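Local coordinates for protein PP1b (Porcine reproductive and respiratory syndrome virus, PDB 6JDR) that probably unwinds RNA and DNA duplexes with 5' to 3' polarity at the expense of ATP, as the zinc-binding helicase part of a viral replicase polyprotein, at residues E131-M134 / V135-A138; N231-D234 / V235-L239; Y263-D266 / I267-Q270. The protein carries 1 engineered substitution. All coordinates share one frame; numbering follows the deposited sequence.

Contact 1: residues E131-M134 / V135-A138; sequences EINM and VAVA
Asn133 meets the first turn of helix 134-142 from the N-cap position, and both ends of its amide touch it. The side chain runs with CG anti to the backbone N (chi1 -178°), beside its own carbonyl carbon, and this turns OD1 back toward the NH of Val135. The capping bond that results, Val135 N to Asn133 OD1, is weak: it is long at 3.5 Å and bent. At the other end of the amide, Asn133 ND2 lies 3.6 Å from the methyl CB of Ala136. Val135 runs alongside the cap, pointing the same way. The backbone carbonyl of Asn133 supplies the stronger hold, Asn133 O accepting from Val137 N at 3.0 Å. One residue on, Met134 O takes the NH of Ala138, with Ala138 N at 3.1 Å.

On another flank of the turn Met134 leaves the backbone with CG anti to its carbonyl carbon and then bends at chi2 (-61°) and again at chi3. The folded chain lies side by side with Val137, and Met134 SD rests 4.1 Å from Val137 CG2. Beyond the turn, Leu64 and Tyr263 touch Met134, while Leu236 and Leu239 of helix 232-239 receive Val137. Ser240 OG bonds to the NH of Asn133, and a backbone bond links Met134 to Gly8, next to the zinc ligand Cys7. The arrangement is an asparagine N-cap, here starting a helix where the zinc-binding region meets the helicase core.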
loop_
_atom_site.group_PDB
_atom_site.type_symbol
_atom_site.label_atom_id
_atom_site.label_comp_id
_atom_site.label_asym_id
_atom_site.label_seq_id
_atom_site.Cartn_x
_atom_site.Cartn_y
_atom_site.Cartn_z
ATOM N N GLU A 131 7.735 20.617 6.895
ATOM C CA GLU A 131 8.119 19.209 6.982
ATOM C C GLU A 131 8.551 18.601 5.643
ATOM O O GLU A 131 8.730 17.387 5.548
ATOM C CB GLU A 131 6.948 18.398 7.555
ATOM N N ILE A 132 8.730 19.433 4.618
ATOM C CA ILE A 132 9.061 18.946 3.279
ATOM C C ILE A 132 10.566 18.729 3.141
ATOM O O ILE A 132 11.365 19.563 3.577
ATOM C CB ILE A 132 8.554 19.923 2.188
ATOM C CG1 ILE A 132 7.018 19.987 2.192
ATOM C CG2 ILE A 132 9.070 19.530 0.810
ATOM C CD1 ILE A 132 6.324 18.724 1.721
ATOM N N ASN A 133 10.932 17.604 2.527
ATOM C CA ASN A 133 12.327 17.228 2.291
ATOM C C ASN A 133 12.394 16.375 1.021
ATOM O O ASN A 133 12.148 15.167 1.060
ATOM C CB ASN A 133 12.870 16.455 3.499
ATOM C CG ASN A 133 14.341 16.075 3.361
ATOM O OD1 ASN A 133 14.988 16.368 2.360
ATOM N ND2 ASN A 133 14.873 15.413 4.381
ATOM N N MET A 134 12.728 17.008 -0.100
ATOM C CA MET A 134 12.606 16.355 -1.403
ATOM C C MET A 134 13.689 15.307 -1.681
ATOM O O MET A 134 13.503 14.457 -2.557
ATOM C CB MET A 134 12.561 17.391 -2.530
ATOM C CG MET A 134 11.380 18.353 -2.449
ATOM S SD MET A 134 9.750 17.566 -2.529
ATOM C CE MET A 134 9.742 16.985 -4.223
ATOM N N VAL A 135 14.803 15.347 -0.946
ATOM C CA VAL A 135 15.798 14.269 -1.048
ATOM C C VAL A 135 15.298 13.004 -0.331
ATOM O O VAL A 135 15.564 11.887 -0.775
ATOM C CB VAL A 135 17.218 14.691 -0.573
ATOM C CG1 VAL A 135 17.220 15.195 0.861
ATOM C CG2 VAL A 135 18.199 13.533 -0.717
ATOM N N ALA A 136 14.553 13.186 0.757
ATOM C CA ALA A 136 13.893 12.076 1.441
ATOM C C ALA A 136 12.732 11.533 0.609
ATOM O O ALA A 136 12.512 10.320 0.559
ATOM C CB ALA A 136 13.397 12.518 2.808
ATOM N N VAL A 137 11.992 12.433 -0.038
ATOM C CA VAL A 137 10.894 12.040 -0.924
ATOM C C VAL A 137 11.411 11.096 -2.014
ATOM O O VAL A 137 10.838 10.030 -2.238
ATOM C CB VAL A 137 10.200 13.271 -1.561
ATOM C CG1 VAL A 137 9.291 12.865 -2.714
ATOM C CG2 VAL A 137 9.400 14.032 -0.514
ATOM N N ALA A 138 12.496 11.493 -2.677
ATOM C CA ALA A 138 13.114 10.672 -3.729
ATOM C C ALA A 138 13.494 9.283 -3.216
ATOM O O ALA A 138 13.141 8.269 -3.815
ATOM C CB ALA A 138 14.338 11.375 -4.292
#

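Contact 2: residues N231-D234 / V235-L239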
loop_
_atom_site.group_PDB
_atom_site.type_symbol
_atom_site.label_atom_id
_atom_site.label_comp_id
_atom_site.label_asym_id
_atom_site.label_seq_id
_atom_site.Cartn_x
_atom_site.Cartn_y
_atom_site.Cartn_z
ATOM N N ASN A 231 -4.409 14.786 -1.950
ATOM C CA ASN A 231 -3.756 16.087 -2.065
ATOM C C ASN A 231 -2.263 15.899 -2.289
ATOM O O ASN A 231 -1.595 15.236 -1.502
ATOM C CB ASN A 231 -4.008 16.911 -0.798
ATOM C CG ASN A 231 -3.329 18.271 -0.834
ATOM O OD1 ASN A 231 -2.102 18.371 -0.739
ATOM N ND2 ASN A 231 -4.127 19.328 -0.944
ATOM N N HIS A 232 -1.742 16.501 -3.354
ATOM C CA HIS A 232 -0.367 16.244 -3.789
ATOM C C HIS A 232 0.659 16.681 -2.750
ATOM O O HIS A 232 1.599 15.947 -2.468
ATOM C CB HIS A 232 -0.079 16.925 -5.130
ATOM C CG HIS A 232 -0.868 16.371 -6.273
ATOM N ND1 HIS A 232 -0.644 16.746 -7.581
ATOM C CD2 HIS A 232 -1.878 15.470 -6.307
ATOM C CE1 HIS A 232 -1.493 16.112 -8.370
ATOM N NE2 HIS A 232 -2.253 15.330 -7.622
ATOM N N LEU A 233 0.463 17.864 -2.176
ATOM C CA LEU A 233 1.387 18.393 -1.175
ATOM C C LEU A 233 1.387 17.552 0.101
ATOM O O LEU A 233 2.445 17.322 0.690
ATOM C CB LEU A 233 1.053 19.856 -0.844
ATOM C CG LEU A 233 2.042 20.575 0.085
ATOM C CD1 LEU A 233 3.412 20.710 -0.566
ATOM C CD2 LEU A 233 1.512 21.942 0.488
ATOM N N ASP A 234 0.212 17.096 0.531
ATOM C CA ASP A 234 0.128 16.223 1.704
ATOM C C ASP A 234 0.858 14.902 1.472
ATOM O O ASP A 234 1.452 14.350 2.393
ATOM C CB ASP A 234 -1.326 15.935 2.082
ATOM C CG ASP A 234 -2.021 17.129 2.688
ATOM O OD1 ASP A 234 -1.334 18.002 3.254
ATOM O OD2 ASP A 234 -3.260 17.196 2.614
ATOM N N VAL A 235 0.804 14.397 0.246
ATOM C CA VAL A 235 1.497 13.161 -0.089
ATOM C C VAL A 235 3.009 13.362 0.025
ATOM O O VAL A 235 3.722 12.498 0.543
ATOM C CB VAL A 235 1.112 12.651 -1.493
ATOM C CG1 VAL A 235 2.033 11.526 -1.938
ATOM C CG2 VAL A 235 -0.334 12.181 -1.492
ATOM N N LEU A 236 3.487 14.508 -0.451
ATOM C CA LEU A 236 4.900 14.847 -0.327
ATOM C C LEU A 236 5.325 15.016 1.135
ATOM O O LEU A 236 6.448 14.671 1.493
ATOM C CB LEU A 236 5.222 16.106 -1.126
ATOM C CG LEU A 236 5.127 15.992 -2.648
ATOM C CD1 LEU A 236 5.512 17.319 -3.277
ATOM C CD2 LEU A 236 6.016 14.874 -3.173
ATOM N N ARG A 237 4.429 15.543 1.970
ATOM C CA ARG A 237 4.686 15.638 3.411
ATOM C C ARG A 237 4.939 14.261 4.019
ATOM O O ARG A 237 5.899 14.083 4.766
ATOM C CB ARG A 237 3.525 16.315 4.144
ATOM C CG ARG A 237 3.449 17.821 3.960
ATOM C CD ARG A 237 2.258 18.402 4.716
ATOM N NE ARG A 237 2.193 19.861 4.609
ATOM C CZ ARG A 237 1.206 20.566 4.044
ATOM N NH1 ARG A 237 0.135 19.978 3.507
ATOM N NH2 ARG A 237 1.289 21.893 4.028
ATOM N N LEU A 238 4.079 13.297 3.695
ATOM C CA LEU A 238 4.239 11.921 4.173
ATOM C C LEU A 238 5.528 11.292 3.652
ATOM O O LEU A 238 6.325 10.761 4.422
ATOM C CB LEU A 238 3.056 11.050 3.748
ATOM C CG LEU A 238 1.680 11.369 4.340
ATOM C CD1 LEU A 238 0.667 10.333 3.873
ATOM C CD2 LEU A 238 1.723 11.433 5.862
ATOM N N LEU A 239 5.733 11.368 2.341
ATOM C CA LEU A 239 6.918 10.796 1.719
ATOM C C LEU A 239 8.231 11.416 2.197
ATOM O O LEU A 239 9.292 10.820 2.024
ATOM C CB LEU A 239 6.813 10.875 0.200
ATOM C CG LEU A 239 5.810 9.881 -0.378
ATOM C CD1 LEU A 239 5.551 10.162 -1.851
ATOM C CD2 LEU A 239 6.300 8.456 -0.181
HETATM O O HOH W 1 -2.256 20.944 1.379
#
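An asparagine-capped helix, 232-239, forms the crossover of the beta-alpha-beta unit between strands 222-224 and 245-248 in the helicase core, and along one of its flanks Asp234 pairs with Arg237. OD1 of Asp234 meets NH1 of Arg237 at 2.5 Å, a very short salt bridge whose N-H...O angle of 129° is far from straight. The carboxylate stands at the guanidinium edge, near its plane, with the two flat groups turned 39° apart. Arg237 reaches back over the first turn because its chain is extended from CG to NE while CG lies anti to the carbonyl carbon (chi1 -75°). Leu233, one turn earlier, lays its CD2 methyl over one guanidinium face, 3.5 Å from Arg237 NH2.

At the start of the helix OD1 of Asn231 accepts from Asp234 N at 2.9 Å, and a water joins this same oxygen to Arg237 NH1 through two weak bonds. The main-chain ladder begins with Val235 N to Asn231 O, 3.1 Å, and continues with Arg237 N to Leu233 O, 3.0 Å. Arg237 NH2 also bonds to Thr128 O, which ties the helix to the loop ahead of helix 134-142. With a carboxylate at its edge, a leucine over one face and a carbonyl at NH2, the guanidinium is fixed in its rotation, and its positive charge probably offsets that of the buried Asp234.

Contact 3: residues Y263-D266 / I267-Q270; sequences YVFD and IMPQ
Phe265 and Met268 make a Met-aromatic contact in the turn that leads into strand 270-276 of the parallel helicase sheet. The sulfur sits at the ring's edge, 84° off the normal, with SD of Met268 4.0 Å from CD1 of Phe265. The two side chains run side by side, and the bend at chi3 of Met268 (-102°) swings its CE methyl to 4.2 Å from CG2 of Val264. Ile267 crosses Tyr263 obliquely; its CD1 methyl comes within 4.1 Å of Tyr263 CE1. This approach follows from CG1 of Ile267 lying between the backbone N and the carbonyl carbon (chi1 57°), folded back over the preceding turn.

Residues 263-266 have helical torsions without the bonds of a regular helix. Asp266 N donates to Tyr263 O at 3.0 Å, and Ile267 N reaches Val264 O at 3.2 Å. Farther out, Tyr263 and Val264 lean on helices 134-142 and 232-239, and Cys246 of strand 245-248 touches both Phe265 and Met268. Phe146 meets the Phe265 ring obliquely. On the exposed side Asp266, a zinc ligand in a known structure of this protein though without that metal here, bonds through OD2 to His261 NE2, another ligand of the same site. The last link across the turn comes from Gln270, whose extended chain carries NE2 to the carbonyl oxygen of Phe265: NE2 and O are 3.1 Å apart, the donor lying in the carbonyl plane.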
loop_
_atom_site.group_PDB
_atom_site.type_symbol
_atom_site.label_atom_id
_atom_site.label_comp_id
_atom_site.label_asym_id
_atom_site.label_seq_id
_atom_site.Cartn_x
_atom_site.Cartn_y
_atom_site.Cartn_z
ATOM N N TYR A 263 2.619 13.034 -8.981
ATOM C CA TYR A 263 3.654 12.565 -9.911
ATOM C C TYR A 263 4.434 11.357 -9.378
ATOM O O TYR A 263 4.902 10.527 -10.157
ATOM C CB TYR A 263 4.639 13.692 -10.239
ATOM C CG TYR A 263 5.641 13.938 -9.135
ATOM C CD1 TYR A 263 6.901 13.345 -9.170
ATOM C CD2 TYR A 263 5.319 14.734 -8.039
ATOM C CE1 TYR A 263 7.817 13.548 -8.149
ATOM C CE2 TYR A 263 6.229 14.949 -7.018
ATOM C CZ TYR A 263 7.477 14.353 -7.076
ATOM O OH TYR A 263 8.381 14.562 -6.063
ATOM N N VAL A 264 4.579 11.268 -8.055
ATOM C CA VAL A 264 5.340 10.180 -7.441
ATOM C C VAL A 264 4.837 8.793 -7.841
ATOM O O VAL A 264 5.627 7.853 -7.906
ATOM C CB VAL A 264 5.389 10.274 -5.894
ATOM C CG1 VAL A 264 6.129 11.531 -5.452
ATOM C CG2 VAL A 264 3.997 10.203 -5.272
ATOM N N PHE A 265 3.540 8.671 -8.131
ATOM C CA PHE A 265 2.952 7.375 -8.488
ATOM C C PHE A 265 3.420 6.855 -9.841
ATOM O O PHE A 265 3.422 5.647 -10.070
ATOM C CB PHE A 265 1.418 7.432 -8.471
ATOM C CG PHE A 265 0.842 7.930 -7.179
ATOM C CD1 PHE A 265 1.400 7.569 -5.960
ATOM C CD2 PHE A 265 -0.267 8.760 -7.183
ATOM C CE1 PHE A 265 0.868 8.037 -4.771
ATOM C CE2 PHE A 265 -0.805 9.227 -6.000
ATOM C CZ PHE A 265 -0.239 8.868 -4.792
ATOM N N ASP A 266 3.821 7.763 -10.726
ATOM C CA ASP A 266 4.349 7.389 -12.036
ATOM C C ASP A 266 5.815 6.950 -11.992
ATOM O O ASP A 266 6.328 6.418 -12.972
ATOM C CB ASP A 266 4.173 8.546 -13.017
ATOM C CG ASP A 266 2.716 8.924 -13.206
ATOM O OD1 ASP A 266 1.892 8.009 -13.418
ATOM O OD2 ASP A 266 2.387 10.128 -13.130
ATOM N N ILE A 267 6.485 7.180 -10.867
ATOM C CA ILE A 267 7.870 6.736 -10.680
ATOM C C ILE A 267 8.006 5.756 -9.510
ATOM O O ILE A 267 9.106 5.323 -9.177
ATOM C CB ILE A 267 8.829 7.938 -10.503
ATOM C CG1 ILE A 267 8.407 8.825 -9.326
ATOM C CG2 ILE A 267 8.867 8.767 -11.780
ATOM C CD1 ILE A 267 9.408 9.914 -8.991
ATOM N N MET A 268 6.878 5.391 -8.911
ATOM C CA MET A 268 6.848 4.471 -7.786
ATOM C C MET A 268 6.885 3.038 -8.336
ATOM O O MET A 268 6.418 2.793 -9.453
ATOM C CB MET A 268 5.560 4.704 -6.989
ATOM C CG MET A 268 5.605 4.331 -5.519
ATOM S SD MET A 268 4.131 4.943 -4.666
ATOM C CE MET A 268 4.755 6.390 -3.819
ATOM N N PRO A 269 7.454 2.088 -7.572
ATOM C CA PRO A 269 7.350 0.689 -7.997
ATOM C C PRO A 269 5.897 0.220 -7.985
ATOM O O PRO A 269 5.223 0.342 -6.964
ATOM C CB PRO A 269 8.186 -0.066 -6.954
ATOM C CG PRO A 269 9.119 0.953 -6.406
ATOM C CD PRO A 269 8.369 2.251 -6.431
ATOM N N GLN A 270 5.428 -0.311 -9.111
ATOM C CA GLN A 270 4.017 -0.661 -9.277
ATOM C C GLN A 270 3.749 -2.163 -9.200
ATOM O O GLN A 270 4.576 -2.979 -9.606
ATOM C CB GLN A 270 3.498 -0.101 -10.601
ATOM C CG GLN A 270 3.332 1.411 -10.574
ATOM C CD GLN A 270 3.105 2.015 -11.943
ATOM O OE1 GLN A 270 2.660 1.340 -12.875
ATOM N NE2 GLN A 270 3.408 3.302 -12.073
#

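Overall arrangement
The three contacts come in series along the chain and gather within 10 to 15 Å of one another between centres, contacts 1 and 2 being nearest. Contact 1 opens helix 134-142 just ahead of strand 145-148; contact 2 is the helix joining strands 222-224 and 245-248; contact 3 is the turn before strand 270-276. All four strands belong to the seven-stranded parallel sheet. Ile132 and Val137 pack on helix 232-239, and Tyr263 OH touches both Met134 CE and Leu236 CD2, joining all three. This apolar cluster packs around helices 134-142 and 232-239 of that sheet, and contact 1 lies near a zinc site of the N-terminal domain, the Val135 side chain about 7 Å from that of Cys10.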